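Local structure of replicative DNA helicase (Helicobacter pylori, 3GXV) at residues S19-A24 with L47-A52. The protein is the replicative DNA helicase, a hexameric ATP-dependent enzyme that probably unwinds duplex DNA at the replication fork and works together with primase through its N-terminal domain. Numbering follows the deposited sequence.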
loop_
_atom_site.group_PDB
_atom_site.type_symbol
_atom_site.label_atom_id
_atom_site.label_comp_id
_atom_site.label_asym_id
_atom_site.label_seq_id
_atom_site.Cartn_x
_atom_site.Cartn_y
_atom_site.Cartn_z
ATOM N N SER B 19 -2.407 9.652 -7.099
ATOM C CA SER B 19 -3.021 9.736 -5.784
ATOM C C SER B 19 -4.110 8.675 -5.712
ATOM O O SER B 19 -4.330 8.087 -4.660
ATOM C CB SER B 19 -3.644 11.112 -5.557
ATOM O OG SER B 19 -4.500 11.083 -4.430
ATOM N N GLY B 20 -4.782 8.438 -6.838
ATOM C CA GLY B 20 -5.832 7.430 -6.882
ATOM C C GLY B 20 -5.280 6.024 -6.690
ATOM O O GLY B 20 -5.897 5.183 -6.040
ATOM N N ILE B 21 -4.108 5.775 -7.265
ATOM C CA ILE B 21 -3.434 4.480 -7.160
ATOM C C ILE B 21 -3.022 4.206 -5.713
ATOM O O ILE B 21 -3.001 3.052 -5.268
ATOM C CB ILE B 21 -2.173 4.442 -8.056
ATOM C CG1 ILE B 21 -2.590 4.450 -9.526
ATOM C CG2 ILE B 21 -1.304 3.221 -7.717
ATOM C CD1 ILE B 21 -1.429 4.369 -10.487
ATOM N N VAL B 22 -2.698 5.277 -4.990
ATOM C CA VAL B 22 -2.296 5.175 -3.592
ATOM C C VAL B 22 -3.487 4.795 -2.714
ATOM O O VAL B 22 -3.320 4.203 -1.653
ATOM C CB VAL B 22 -1.682 6.505 -3.101
ATOM C CG1 VAL B 22 -1.457 6.465 -1.594
ATOM C CG2 VAL B 22 -0.358 6.756 -3.824
ATOM N N LEU B 23 -4.687 5.142 -3.170
ATOM C CA LEU B 23 -5.932 4.832 -2.459
ATOM C C LEU B 23 -6.389 3.398 -2.766
ATOM O O LEU B 23 -6.965 2.717 -1.910
ATOM C CB LEU B 23 -7.027 5.819 -2.865
ATOM C CG LEU B 23 -8.459 5.322 -2.676
ATOM C CD1 LEU B 23 -8.711 5.008 -1.207
ATOM C CD2 LEU B 23 -9.426 6.375 -3.183
ATOM N N ALA B 24 -6.145 2.958 -3.997
ATOM C CA ALA B 24 -6.493 1.606 -4.412
ATOM C C ALA B 24 -5.317 1.039 -5.194
ATOM O O ALA B 24 -5.319 1.063 -6.425
ATOM C CB ALA B 24 -7.743 1.615 -5.282
ATOM N N LEU B 47 8.664 8.950 -12.371
ATOM C CA LEU B 47 9.571 8.296 -11.437
ATOM C C LEU B 47 8.746 7.638 -10.326
ATOM O O LEU B 47 9.043 6.510 -9.896
ATOM C CB LEU B 47 10.560 9.315 -10.848
ATOM C CG LEU B 47 11.633 8.841 -9.848
ATOM C CD1 LEU B 47 12.162 7.470 -10.249
ATOM C CD2 LEU B 47 12.774 9.863 -9.795
ATOM N N PHE B 48 7.713 8.353 -9.874
ATOM C CA PHE B 48 6.811 7.855 -8.838
ATOM C C PHE B 48 6.110 6.602 -9.368
ATOM O O PHE B 48 6.116 5.565 -8.711
ATOM C CB PHE B 48 5.755 8.905 -8.491
ATOM C CG PHE B 48 4.886 8.533 -7.323
ATOM C CD1 PHE B 48 5.253 8.884 -6.036
ATOM C CD2 PHE B 48 3.683 7.852 -7.512
ATOM C CE1 PHE B 48 4.436 8.562 -4.948
ATOM C CE2 PHE B 48 2.862 7.526 -6.435
ATOM C CZ PHE B 48 3.236 7.885 -5.151
ATOM N N PHE B 49 5.515 6.702 -10.555
ATOM C CA PHE B 49 4.829 5.561 -11.162
ATOM C C PHE B 49 5.765 4.346 -11.215
ATOM O O PHE B 49 5.348 3.199 -11.041
ATOM C CB PHE B 49 4.365 5.911 -12.583
ATOM C CG PHE B 49 3.386 4.922 -13.166
ATOM C CD1 PHE B 49 2.199 4.621 -12.493
ATOM C CD2 PHE B 49 3.668 4.259 -14.359
ATOM C CE1 PHE B 49 1.317 3.678 -13.000
ATOM C CE2 PHE B 49 2.783 3.308 -14.875
ATOM C CZ PHE B 49 1.614 3.018 -14.194
ATOM N N GLU B 50 7.040 4.625 -11.451
ATOM C CA GLU B 50 8.072 3.609 -11.565
ATOM C C GLU B 50 8.265 2.873 -10.245
ATOM O O GLU B 50 8.212 1.643 -10.192
ATOM C CB GLU B 50 9.370 4.293 -11.978
ATOM C CG GLU B 50 10.438 3.431 -12.631
ATOM C CD GLU B 50 11.684 4.254 -12.915
ATOM O OE1 GLU B 50 12.459 4.494 -11.966
ATOM O OE2 GLU B 50 11.869 4.693 -14.073
ATOM N N ILE B 51 8.494 3.632 -9.175
ATOM C CA ILE B 51 8.694 3.038 -7.859
ATOM C C ILE B 51 7.446 2.267 -7.442
ATOM O O ILE B 51 7.537 1.230 -6.778
ATOM C CB ILE B 51 9.016 4.113 -6.797
ATOM C CG1 ILE B 51 10.355 4.792 -7.120
ATOM C CG2 ILE B 51 9.083 3.472 -5.421
ATOM C CD1 ILE B 51 10.579 6.117 -6.385
ATOM N N ALA B 52 6.282 2.765 -7.845
ATOM C CA ALA B 52 5.027 2.115 -7.500
ATOM C C ALA B 52 4.933 0.775 -8.214
ATOM O O ALA B 52 4.596 -0.237 -7.603
ATOM C CB ALA B 52 3.841 3.007 -7.875
#
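I21 and V22 on helix 3-23 meet F49 and F48 on helix 43-57 as two aliphatic-to-ring pairs, with no hydrogen bond across the contact. The tighter pair is I21 with F49: methyl CD1 of I21 comes to the ring edge in its plane, 3.8 Å from CE1 of F49, and the side chain of I21 runs roughly perpendicular to that of F49. CD1 of I21 stands anti to CA about the CB-CG1 bond (chi2 -178°), which carries the methyl away from its own helix toward the F49 ring. With CG anti to the backbone N (chi1 -167°), the F49 ring swings toward I21 although its CB does not point that way. V22 touches more lightly, through CG2 alone, 4.0 Å from CZ of F48 and again at the ring edge rather than over a face. Here the packing is looser, and V22 is partly exposed whereas I21, F48 and F49 are buried. The backbones come closest at I21 and A52, whose CA atoms are 8.8 Å apart; the contacts between the two segments are made by side chains. This is plain hydrophobic packing inside the all-helical N-terminal domain. Helix 27-32 closes over the tight side, where I28 and V31 touch I21 and V31 also meets F49; F40 adds a ring beside F49, while L18, farther back on helix 3-23, packs on both phenylalanines.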